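PDB 1SBZ: probable UbiX-like flavin prenyltransferase, which probably makes prenylated FMN, the cofactor of a phenolic acid decarboxylase, from reduced FMN and dimethylallyl phosphate. Local coordinates for residues L33-W38 and R52-L57; A69-G74 and D100-R105; L119-M124 and M144-P149. One frame throughout, in Å; residues are numbered along the deposited sequence.

In the fold
From the N terminus, strand 2-7 enters the interior of the parallel sheet and strand 30-35 lies beside it. Contact 1 brings helix 51-55 back to strand 30-35, closing a loop that contains helix 37-46. Contact 2 joins residues 69-74 to the start of helix 102-112, and strand 80-86 and helix 88-96 lie between them. Contact 3 pairs strand 116-121 with strand 143-144, the outermost on that side within this chain, after helix 128-139. The three loops run in series, neither nesting nor crossing. Contacts 1 and 2 meet where Val34 packs on Ile71, Leu102 and Val103. Contacts 1 and 3 touch opposite ends of one FMN, phosphate and flavin; contact 2 touches an FMN held by another subunit.

Contact 1: L33-W38 and R52-L57; sequences LVMSKW and RDVAAL. With FMN (flavin mononucleotide), chain H.
The indole of Trp38 sits beside the ribityl chain of FMN, its CD1 3.7 Å from FMN C4'. The approach is oblique to the ring. One indole face is covered near its rim by Lys37 CD, and Ala65 of a neighbouring subunit also packs on Trp38. Next to the indole, Ser36 OG donates a hydrogen bond of 2.6 Å to FMN O1P. The hydroxyl stands between the backbone N and the carbonyl carbon (chi1 71°). From there it also caps Ala39 N, as the N-cap of helix 37-46.

This is the usual layout of a Rossmann-like parallel sheet of order 3-2-1-4-5-6, where a strand end and the following helix start form part of the cofactor site. Behind that site the strand itself packs on helix 51-55. Leu33 and Met35, two residues apart and hence on the same side of the strand, both point toward the helix. Leu33 CD2 lies 3.9 Å from Val54 CG1 and 3.9 Å from Ala55 CA. The selenium of Met35, a selenomethionine, lies 3.9 Å from Val54 CG1. A bend at chi3 (-68°) turns the methyl aside, and CE reaches Ala55 CB at 3.9 Å. Val54 CG1 thus touches both strand side chains. Leu20 of helix 13-24 packs on Leu33 and Val54, and Ile43 of helix 37-46 packs on Met35 and Val54.

Contact 2: A69-G74 and D100-R105; sequences ATISSG and DGLVGR. With FMN (flavin mononucleotide), chain E.
Arg105 lays its guanidinium against an FMN that belongs to a neighbouring subunit, while Ser72 of its own chain accepts three weak hydrogen bonds from the same side chain. A face of the group meets the flavin, and Arg105 NH1 lies 3.4 Å from FMN N1. FMN C1' sits over the same face, offset toward the rim. NH1 has a salt bridge to Glu123 of that other subunit, which also grips the FMN through Ser36, Ser87 and Thr90.

NE and NH2 of Arg105 both reach Ser72 O at 3.2 Å. The oxygen stands off the guanidinium plane, on the side away from the flavin, so each N-H is bent well off the line to it (about 131°). NE also reaches Ser72 OG at 3.3 Å, and this hydroxyl lies in the guanidinium plane at its edge. Ser72 OG has its stronger partner in Gln67 O. Chi1 (173°) sets Arg105 CG opposite the backbone N, close beside Ser72 OG, and the bend at chi2 (64°) then turns CD and the guanidinium toward the flavin.

Residues 70-72 form a short 3-10 turn in the connection between strands 60-62 and 80-86. It docks on the first turn of helix 102-112, for which Gly101 is the N-cap. Leu102 fills the join. Its CD2 touches Ala69 CB at 3.8 Å and Ile71 CD1 at 3.9 Å, and CD1 comes within 4.0 Å of Ser72 CB. The Ile71 and Leu102 side chains cross at about a right angle. His62 and Val34 cover Ile71 and Leu102 from the sheet.

Contact 3: L119-M124 and M144-P149; sequences LVPREM and MVPPMP. With FMN (flavin mononucleotide), chain H.
Leu119 and Val145 are joined by the backbone hydrogen bond across this contact, Val145 N to Leu119 O at 2.8 Å. It is nearly straight (162°) and belongs to a parallel bridge between Leu119 and Met144. Two CA-H...O contacts continue the pairing. Val120 CA lies 3.3 Å from Val145 O, and Pro146 CA lies 3.4 Å from Pro121 O. Both carbonyls are buried without a conventional hydrogen-bond partner. Beyond them Pro147 is the centre of an inverse gamma turn.

Apolar contacts flank the backbones. The selenium of selenomethionine Met144 lies 4.1 Å from Leu119 CD2. Pro147 CD touches Val120 CG1, the two side chains oblique to each other, and its CG meets Arg122 CG at 3.9 Å, those two side chains at about a right angle.

Polar contacts gather on the FMN. FMN N3 donates to Arg122 O at 2.9 Å, and Arg122 NH1 donates to FMN O4 at 3.0 Å. The side chain bends at chi2 (-82°), and O4 lies at the edge of the guanidinium, near its plane. Arg122 thus holds the pyrimidine side of the flavin with backbone and side chain. NH1 also forms a salt bridge with Glu123 OE1, while NE and NH2 bind Pro149 O and Met148 O of a neighbouring subunit.

Strand 116-121, helix 128-139 and strand 143-144 make a beta-alpha-beta crossover at the end of this chain's sheet. There Met144 makes backbone hydrogen bonds to a neighbouring subunit. Helix 128-139 packs on Leu119, Pro121 and Met144, and helix 158-170 on Val120, Val145 and Pro147.

Contact 1: L33-W38 and R52-L57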
loop_
_atom_site.group_PDB
_atom_site.type_symbol
_atom_site.label_atom_id
_atom_site.label_comp_id
_atom_site.label_asym_id
_atom_site.label_seq_id
_atom_site.Cartn_x
_atom_site.Cartn_y
_atom_site.Cartn_z
ATOM N N LEU D 33 -13.965 31.670 18.242
ATOM C CA LEU D 33 -14.869 30.534 18.379
ATOM C C LEU D 33 -15.719 30.328 17.135
ATOM O O LEU D 33 -16.195 31.288 16.531
ATOM C CB LEU D 33 -15.772 30.719 19.610
ATOM C CG LEU D 33 -16.969 29.780 19.829
ATOM C CD1 LEU D 33 -16.513 28.337 20.045
ATOM C CD2 LEU D 33 -17.799 30.258 21.004
ATOM N N VAL D 34 -15.885 29.066 16.743
ATOM C CA VAL D 34 -16.870 28.692 15.728
ATOM C C VAL D 34 -17.703 27.531 16.259
ATOM O O VAL D 34 -17.192 26.422 16.427
ATOM C CB VAL D 34 -16.219 28.291 14.379
ATOM C CG1 VAL D 34 -17.262 28.258 13.278
ATOM C CG2 VAL D 34 -15.119 29.246 13.997
HETATM N N MSE D 35 -18.976 27.793 16.541
HETATM C CA MSE D 35 -19.901 26.743 16.976
HETATM C C MSE D 35 -20.726 26.263 15.785
HETATM O O MSE D 35 -21.347 27.071 15.096
HETATM C CB MSE D 35 -20.849 27.253 18.067
HETATM C CG MSE D 35 -20.202 27.604 19.386
HETATM SE SE MSE D 35 -21.493 28.436 20.621
HETATM C CE MSE D 35 -21.755 30.118 19.643
ATOM N N SER D 36 -20.726 24.952 15.544
ATOM C CA SER D 36 -21.557 24.369 14.492
ATOM C C SER D 36 -23.023 24.432 14.909
ATOM O O SER D 36 -23.316 24.662 16.075
ATOM C CB SER D 36 -21.158 22.916 14.242
ATOM O OG SER D 36 -21.558 22.091 15.320
ATOM N N LYS D 37 -23.934 24.218 13.962
ATOM C CA LYS D 37 -25.360 24.150 14.272
ATOM C C LYS D 37 -25.629 23.116 15.374
ATOM O O LYS D 37 -26.341 23.392 16.342
ATOM C CB LYS D 37 -26.170 23.834 13.009
ATOM C CG LYS D 37 -27.692 23.917 13.178
ATOM C CD LYS D 37 -28.326 22.530 13.286
ATOM C CE LYS D 37 -29.831 22.605 13.601
ATOM N NZ LYS D 37 -30.578 23.556 12.702
ATOM N N TRP D 38 -25.033 21.936 15.245
ATOM C CA TRP D 38 -25.299 20.877 16.216
ATOM C C TRP D 38 -24.624 21.074 17.573
ATOM O O TRP D 38 -25.119 20.579 18.582
ATOM C CB TRP D 38 -25.069 19.487 15.606
ATOM C CG TRP D 38 -26.161 19.160 14.638
ATOM C CD1 TRP D 38 -26.090 19.190 13.272
ATOM C CD2 TRP D 38 -27.515 18.813 14.959
ATOM N NE1 TRP D 38 -27.306 18.857 12.724
ATOM C CE2 TRP D 38 -28.204 18.629 13.736
ATOM C CE3 TRP D 38 -28.220 18.626 16.161
ATOM C CZ2 TRP D 38 -29.559 18.262 13.678
ATOM C CZ3 TRP D 38 -29.572 18.266 16.100
ATOM C CH2 TRP D 38 -30.222 18.084 14.864
ATOM N N ARG D 52 -25.365 31.776 23.083
ATOM C CA ARG D 52 -24.927 33.161 23.250
ATOM C C ARG D 52 -24.057 33.356 24.491
ATOM O O ARG D 52 -23.091 34.118 24.453
ATOM C CB ARG D 52 -26.116 34.123 23.257
ATOM C CG ARG D 52 -26.544 34.572 21.866
ATOM C CD ARG D 52 -27.817 33.930 21.330
ATOM N NE ARG D 52 -27.883 32.473 21.495
ATOM C CZ ARG D 52 -28.884 31.815 22.093
ATOM N NH1 ARG D 52 -29.938 32.470 22.588
ATOM N NH2 ARG D 52 -28.832 30.492 22.184
ATOM N N ASP D 53 -24.403 32.669 25.580
ATOM C CA ASP D 53 -23.560 32.615 26.776
ATOM C C ASP D 53 -22.153 32.129 26.443
ATOM O O ASP D 53 -21.165 32.683 26.925
ATOM C CB ASP D 53 -24.157 31.667 27.813
ATOM C CG ASP D 53 -25.335 32.261 28.551
ATOM O OD1 ASP D 53 -25.428 33.499 28.667
ATOM O OD2 ASP D 53 -26.213 31.549 29.069
ATOM N N VAL D 54 -22.078 31.076 25.631
ATOM C CA VAL D 54 -20.793 30.497 25.226
ATOM C C VAL D 54 -20.060 31.441 24.270
ATOM O O VAL D 54 -18.858 31.659 24.411
ATOM C CB VAL D 54 -20.975 29.085 24.610
ATOM C CG1 VAL D 54 -19.667 28.566 24.010
ATOM C CG2 VAL D 54 -21.492 28.119 25.662
ATOM N N ALA D 55 -20.791 32.020 23.321
ATOM C CA ALA D 55 -20.210 32.998 22.405
ATOM C C ALA D 55 -19.523 34.133 23.173
ATOM O O ALA D 55 -18.443 34.589 22.788
ATOM C CB ALA D 55 -21.271 33.547 21.464
ATOM N N ALA D 56 -20.144 34.557 24.276
ATOM C CA ALA D 56 -19.619 35.638 25.114
ATOM C C ALA D 56 -18.338 35.264 25.878
ATOM O O ALA D 56 -17.654 36.139 26.422
ATOM C CB ALA D 56 -20.702 36.139 26.076
ATOM N N LEU D 57 -18.015 33.972 25.917
ATOM C CA LEU D 57 -16.762 33.499 26.515
ATOM C C LEU D 57 -15.562 33.773 25.607
ATOM O O LEU D 57 -14.418 33.756 26.057
ATOM C CB LEU D 57 -16.851 32.002 26.817
ATOM C CG LEU D 57 -17.122 31.423 28.211
ATOM C CD1 LEU D 57 -17.533 32.453 29.273
ATOM C CD2 LEU D 57 -18.132 30.291 28.118
HETATM N N1 FMN H . -21.719 12.443 16.753
HETATM C C2 FMN H . -20.490 11.893 17.034
HETATM O O2 FMN H . -19.723 11.692 16.100
HETATM N N3 FMN H . -20.147 11.580 18.335
HETATM C C4 FMN H . -21.047 11.828 19.364
HETATM O O4 FMN H . -20.639 11.788 20.529
HETATM C C4A FMN H . -22.302 12.393 19.072
HETATM N N5 FMN H . -23.228 12.660 20.068
HETATM C C5A FMN H . -24.459 13.226 19.753
HETATM C C6 FMN H . -25.388 13.498 20.762
HETATM C C7 FMN H . -26.631 14.071 20.452
HETATM C C7M FMN H . -27.429 14.686 21.574
HETATM C C8 FMN H . -26.944 14.371 19.121
HETATM C C8M FMN H . -28.143 15.216 18.763
HETATM C C9 FMN H . -26.016 14.097 18.122
HETATM C C9A FMN H . -24.773 13.529 18.429
HETATM N N10 FMN H . -23.853 13.256 17.421
HETATM C C10 FMN H . -22.630 12.692 17.748
HETATM C "C1'" FMN H . -24.279 13.321 15.979
HETATM C "C2'" FMN H . -23.771 14.616 15.352
HETATM O "O2'" FMN H . -24.251 15.716 16.096
HETATM C "C3'" FMN H . -24.148 14.732 13.870
HETATM O "O3'" FMN H . -23.381 13.806 13.114
HETATM C "C4'" FMN H . -23.982 16.148 13.304
HETATM O "O4'" FMN H . -24.198 16.161 11.905
HETATM C "C5'" FMN H . -22.601 16.736 13.571
HETATM O "O5'" FMN H . -22.440 17.937 12.834
HETATM P P FMN H . -21.266 18.953 13.265
HETATM O O1P FMN H . -21.668 19.572 14.588
HETATM O O2P FMN H . -21.146 19.977 12.177
HETATM O O3P FMN H . -19.970 18.180 13.416
#

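Contact 2: A69-G74 and D100-R105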
loop_
_atom_site.group_PDB
_atom_site.type_symbol
_atom_site.label_atom_id
_atom_site.label_comp_id
_atom_site.label_asym_id
_atom_site.label_seq_id
_atom_site.Cartn_x
_atom_site.Cartn_y
_atom_site.Cartn_z
ATOM N N ALA D 69 -14.968 34.839 6.795
ATOM C CA ALA D 69 -14.445 35.254 8.101
ATOM C C ALA D 69 -12.921 35.379 8.080
ATOM O O ALA D 69 -12.258 34.785 7.226
ATOM C CB ALA D 69 -14.882 34.270 9.186
ATOM N N THR D 70 -12.373 36.156 9.017
ATOM C CA THR D 70 -10.920 36.362 9.102
ATOM C C THR D 70 -10.132 35.051 9.116
ATOM O O THR D 70 -9.161 34.892 8.367
ATOM C CB THR D 70 -10.546 37.217 10.333
ATOM O OG1 THR D 70 -11.282 36.767 11.475
ATOM C CG2 THR D 70 -11.016 38.659 10.157
ATOM N N ILE D 71 -10.573 34.116 9.956
ATOM C CA ILE D 71 -9.874 32.838 10.170
ATOM C C ILE D 71 -9.971 31.880 8.975
ATOM O O ILE D 71 -9.386 30.794 8.994
ATOM C CB ILE D 71 -10.372 32.149 11.464
ATOM C CG1 ILE D 71 -11.889 31.928 11.402
ATOM C CG2 ILE D 71 -9.967 32.961 12.683
ATOM C CD1 ILE D 71 -12.423 30.922 12.391
ATOM N N SER D 72 -10.713 32.287 7.947
ATOM C CA SER D 72 -10.791 31.535 6.706
ATOM C C SER D 72 -9.599 31.872 5.812
ATOM O O SER D 72 -9.346 31.203 4.813
ATOM C CB SER D 72 -12.100 31.843 5.989
ATOM O OG SER D 72 -12.151 31.201 4.732
ATOM N N SER D 73 -8.869 32.915 6.185
ATOM C CA SER D 73 -7.717 33.359 5.421
ATOM C C SER D 73 -6.430 32.891 6.075
ATOM O O SER D 73 -6.257 33.027 7.289
ATOM C CB SER D 73 -7.723 34.886 5.292
ATOM O OG SER D 73 -6.609 35.329 4.536
ATOM N N GLY D 74 -5.531 32.349 5.260
ATOM C CA GLY D 74 -4.226 31.891 5.718
ATOM C C GLY D 74 -3.323 33.014 6.193
ATOM O O GLY D 74 -2.585 32.846 7.168
ATOM N N ASP D 100 -16.580 22.443 3.636
ATOM C CA ASP D 100 -17.909 22.926 3.238
ATOM C C ASP D 100 -18.433 24.082 4.100
ATOM O O ASP D 100 -19.241 24.889 3.629
ATOM C CB ASP D 100 -18.917 21.767 3.252
ATOM C CG ASP D 100 -20.244 22.118 2.567
ATOM O OD1 ASP D 100 -20.239 22.859 1.548
ATOM O OD2 ASP D 100 -21.345 21.686 2.973
ATOM N N GLY D 101 -18.001 24.130 5.360
ATOM C CA GLY D 101 -18.337 25.228 6.275
ATOM C C GLY D 101 -17.077 25.801 6.904
ATOM O O GLY D 101 -15.968 25.417 6.525
ATOM N N LEU D 102 -17.245 26.698 7.874
ATOM C CA LEU D 102 -16.110 27.389 8.491
ATOM C C LEU D 102 -15.283 26.542 9.463
ATOM O O LEU D 102 -14.095 26.783 9.618
ATOM C CB LEU D 102 -16.525 28.717 9.157
ATOM C CG LEU D 102 -15.358 29.555 9.721
ATOM C CD1 LEU D 102 -14.341 29.918 8.632
ATOM C CD2 LEU D 102 -15.841 30.798 10.434
ATOM N N VAL D 103 -15.887 25.563 10.125
ATOM C CA VAL D 103 -15.095 24.696 10.991
ATOM C C VAL D 103 -14.089 23.949 10.107
ATOM O O VAL D 103 -12.895 23.912 10.409
ATOM C CB VAL D 103 -15.966 23.727 11.836
ATOM C CG1 VAL D 103 -15.090 22.714 12.595
ATOM C CG2 VAL D 103 -16.841 24.506 12.813
ATOM N N GLY D 104 -14.583 23.418 8.991
ATOM C CA GLY D 104 -13.778 22.653 8.041
ATOM C C GLY D 104 -12.756 23.485 7.302
ATOM O O GLY D 104 -11.601 23.058 7.143
ATOM N N ARG D 105 -13.178 24.670 6.855
ATOM C CA ARG D 105 -12.295 25.614 6.173
ATOM C C ARG D 105 -11.180 26.134 7.075
ATOM O O ARG D 105 -10.014 26.113 6.686
ATOM C CB ARG D 105 -13.091 26.778 5.559
ATOM C CG ARG D 105 -12.229 27.904 4.969
ATOM C CD ARG D 105 -11.357 27.508 3.772
ATOM N NE ARG D 105 -10.551 28.643 3.299
ATOM C CZ ARG D 105 -9.577 28.558 2.398
ATOM N NH1 ARG D 105 -9.250 27.388 1.855
ATOM N NH2 ARG D 105 -8.913 29.644 2.049
HETATM N N1 FMN E . -10.720 28.115 -1.140
HETATM C C2 FMN E . -9.681 27.507 -1.817
HETATM O O2 FMN E . -9.601 26.284 -1.800
HETATM N N3 FMN E . -8.753 28.270 -2.515
HETATM C C4 FMN E . -8.862 29.647 -2.527
HETATM O O4 FMN E . -7.971 30.328 -3.037
HETATM C C4A FMN E . -9.914 30.262 -1.836
HETATM N N5 FMN E . -10.035 31.635 -1.844
HETATM C C5A FMN E . -11.073 32.257 -1.167
HETATM C C6 FMN E . -11.164 33.649 -1.195
HETATM C C7 FMN E . -12.201 34.310 -0.539
HETATM C C7M FMN E . -12.647 35.592 -1.190
HETATM C C8 FMN E . -13.141 33.551 0.175
HETATM C C8M FMN E . -14.397 34.192 0.699
HETATM C C9 FMN E . -13.047 32.160 0.206
HETATM C C9A FMN E . -12.010 31.503 -0.467
HETATM N N10 FMN E . -11.900 30.114 -0.448
HETATM C C10 FMN E . -10.851 29.494 -1.134
HETATM C "C1'" FMN E . -12.776 29.320 0.479
HETATM C "C2'" FMN E . -13.892 28.647 -0.312
HETATM O "O2'" FMN E . -14.668 29.633 -0.959
HETATM C "C3'" FMN E . -14.762 27.764 0.584
HETATM O "O3'" FMN E . -14.027 26.614 0.940
HETATM C "C4'" FMN E . -16.087 27.340 -0.061
HETATM O "O4'" FMN E . -16.747 26.436 0.799
HETATM C "C5'" FMN E . -15.897 26.671 -1.418
HETATM O "O5'" FMN E . -17.125 26.153 -1.860
HETATM P P FMN E . -17.359 25.831 -3.408
HETATM O O1P FMN E . -18.668 25.108 -3.553
HETATM O O2P FMN E . -16.241 24.958 -3.960
HETATM O O3P FMN E . -17.369 27.144 -4.160
#

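Contact 3: L119-M124 and M144-P149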
loop_
_atom_site.group_PDB
_atom_site.type_symbol
_atom_site.label_atom_id
_atom_site.label_comp_id
_atom_site.label_asym_id
_atom_site.label_seq_id
_atom_site.Cartn_x
_atom_site.Cartn_y
_atom_site.Cartn_z
ATOM N N LEU D 119 -7.431 17.954 17.845
ATOM C CA LEU D 119 -8.807 17.460 17.816
ATOM C C LEU D 119 -9.130 16.740 19.107
ATOM O O LEU D 119 -8.277 16.053 19.669
ATOM C CB LEU D 119 -8.984 16.505 16.638
ATOM C CG LEU D 119 -9.475 16.981 15.267
ATOM C CD1 LEU D 119 -9.345 18.485 15.003
ATOM C CD2 LEU D 119 -8.849 16.146 14.139
ATOM N N VAL D 120 -10.368 16.879 19.569
ATOM C CA VAL D 120 -10.837 16.172 20.753
ATOM C C VAL D 120 -11.965 15.252 20.269
ATOM O O VAL D 120 -13.147 15.552 20.451
ATOM C CB VAL D 120 -11.300 17.176 21.874
ATOM C CG1 VAL D 120 -11.872 16.446 23.087
ATOM C CG2 VAL D 120 -10.133 18.083 22.301
ATOM N N PRO D 121 -11.603 14.144 19.617
ATOM C CA PRO D 121 -12.599 13.289 18.987
ATOM C C PRO D 121 -13.396 12.548 20.047
ATOM O O PRO D 121 -12.806 12.018 20.992
ATOM C CB PRO D 121 -11.744 12.310 18.179
ATOM C CG PRO D 121 -10.481 12.203 18.964
ATOM C CD PRO D 121 -10.237 13.596 19.465
ATOM N N ARG D 122 -14.720 12.519 19.897
ATOM C CA ARG D 122 -15.577 11.805 20.842
ATOM C C ARG D 122 -16.650 10.989 20.126
ATOM O O ARG D 122 -17.508 11.530 19.423
ATOM C CB ARG D 122 -16.198 12.757 21.884
ATOM C CG ARG D 122 -16.817 12.065 23.103
ATOM C CD ARG D 122 -18.243 11.533 22.859
ATOM N NE ARG D 122 -18.638 10.510 23.829
ATOM C CZ ARG D 122 -19.508 9.538 23.579
ATOM N NH1 ARG D 122 -20.077 9.442 22.379
ATOM N NH2 ARG D 122 -19.800 8.652 24.530
ATOM N N GLU D 123 -16.563 9.676 20.323
ATOM C CA GLU D 123 -17.511 8.698 19.818
ATOM C C GLU D 123 -17.168 7.358 20.467
ATOM O O GLU D 123 -16.006 7.092 20.758
ATOM C CB GLU D 123 -17.433 8.586 18.287
ATOM C CG GLU D 123 -18.502 7.705 17.649
ATOM C CD GLU D 123 -19.915 8.011 18.139
ATOM O OE1 GLU D 123 -20.244 7.690 19.303
ATOM O OE2 GLU D 123 -20.707 8.547 17.351
HETATM N N MSE D 124 -18.177 6.533 20.708
HETATM C CA MSE D 124 -17.986 5.190 21.266
HETATM C C MSE D 124 -19.153 4.291 20.840
HETATM O O MSE D 124 -20.310 4.714 20.933
HETATM C CB MSE D 124 -17.888 5.274 22.791
HETATM C CG MSE D 124 -18.073 3.975 23.536
HETATM SE SE MSE D 124 -18.164 4.316 25.458
HETATM C CE MSE D 124 -20.025 4.964 25.476
HETATM N N MSE D 144 -4.443 14.054 18.448
HETATM C CA MSE D 144 -5.704 13.383 18.710
HETATM C C MSE D 144 -5.866 13.234 20.198
HETATM O O MSE D 144 -5.221 12.382 20.811
HETATM C CB MSE D 144 -5.719 12.009 18.044
HETATM C CG MSE D 144 -5.850 12.054 16.533
HETATM SE SE MSE D 144 -7.602 12.696 15.900
HETATM C CE MSE D 144 -8.571 11.671 16.854
ATOM N N VAL D 145 -6.724 14.066 20.782
ATOM C CA VAL D 145 -6.872 14.103 22.240
ATOM C C VAL D 145 -8.312 13.777 22.663
ATOM O O VAL D 145 -9.053 14.661 23.094
ATOM C CB VAL D 145 -6.379 15.453 22.845
ATOM C CG1 VAL D 145 -5.975 15.272 24.294
ATOM C CG2 VAL D 145 -5.183 16.010 22.071
ATOM N N PRO D 146 -8.696 12.499 22.570
ATOM C CA PRO D 146 -10.030 12.072 22.971
ATOM C C PRO D 146 -10.184 12.286 24.475
ATOM O O PRO D 146 -9.187 12.180 25.194
ATOM C CB PRO D 146 -10.031 10.577 22.643
ATOM C CG PRO D 146 -8.606 10.175 22.753
ATOM C CD PRO D 146 -7.872 11.354 22.139
ATOM N N PRO D 147 -11.394 12.610 24.937
ATOM C CA PRO D 147 -11.634 12.897 26.347
ATOM C C PRO D 147 -11.693 11.653 27.239
ATOM O O PRO D 147 -12.721 11.381 27.840
ATOM C CB PRO D 147 -12.998 13.600 26.328
ATOM C CG PRO D 147 -13.693 13.058 25.123
ATOM C CD PRO D 147 -12.620 12.754 24.132
HETATM N N MSE D 148 -10.583 10.934 27.352
HETATM C CA MSE D 148 -10.499 9.718 28.161
HETATM C C MSE D 148 -10.230 10.033 29.638
HETATM O O MSE D 148 -9.202 10.625 29.951
HETATM C CB MSE D 148 -9.349 8.851 27.648
HETATM C CG MSE D 148 -9.357 8.618 26.154
HETATM SE SE MSE D 148 -9.818 6.791 25.808
HETATM C CE MSE D 148 -9.084 6.613 23.937
ATOM N N PRO D 149 -11.131 9.624 30.537
ATOM C CA PRO D 149 -10.953 9.857 31.970
ATOM C C PRO D 149 -9.710 9.212 32.577
ATOM O O PRO D 149 -9.313 8.113 32.181
ATOM C CB PRO D 149 -12.227 9.271 32.590
ATOM C CG PRO D 149 -12.756 8.356 31.589
ATOM C CD PRO D 149 -12.414 8.954 30.254
HETATM N N1 FMN H . -21.719 12.443 16.753
HETATM C C2 FMN H . -20.490 11.893 17.034
HETATM O O2 FMN H . -19.723 11.692 16.100
HETATM N N3 FMN H . -20.147 11.580 18.335
HETATM C C4 FMN H . -21.047 11.828 19.364
HETATM O O4 FMN H . -20.639 11.788 20.529
HETATM C C4A FMN H . -22.302 12.393 19.072
HETATM N N5 FMN H . -23.228 12.660 20.068
HETATM C C5A FMN H . -24.459 13.226 19.753
HETATM C C6 FMN H . -25.388 13.498 20.762
HETATM C C7 FMN H . -26.631 14.071 20.452
HETATM C C7M FMN H . -27.429 14.686 21.574
HETATM C C8 FMN H . -26.944 14.371 19.121
HETATM C C8M FMN H . -28.143 15.216 18.763
HETATM C C9 FMN H . -26.016 14.097 18.122
HETATM C C9A FMN H . -24.773 13.529 18.429
HETATM N N10 FMN H . -23.853 13.256 17.421
HETATM C C10 FMN H . -22.630 12.692 17.748
HETATM C "C1'" FMN H . -24.279 13.321 15.979
HETATM C "C2'" FMN H . -23.771 14.616 15.352
HETATM O "O2'" FMN H . -24.251 15.716 16.096
HETATM C "C3'" FMN H . -24.148 14.732 13.870
HETATM O "O3'" FMN H . -23.381 13.806 13.114
HETATM C "C4'" FMN H . -23.982 16.148 13.304
HETATM O "O4'" FMN H . -24.198 16.161 11.905
HETATM C "C5'" FMN H . -22.601 16.736 13.571
HETATM O "O5'" FMN H . -22.440 17.937 12.834
HETATM P P FMN H . -21.266 18.953 13.265
HETATM O O1P FMN H . -21.668 19.572 14.588
HETATM O O2P FMN H . -21.146 19.977 12.177
HETATM O O3P FMN H . -19.970 18.180 13.416
#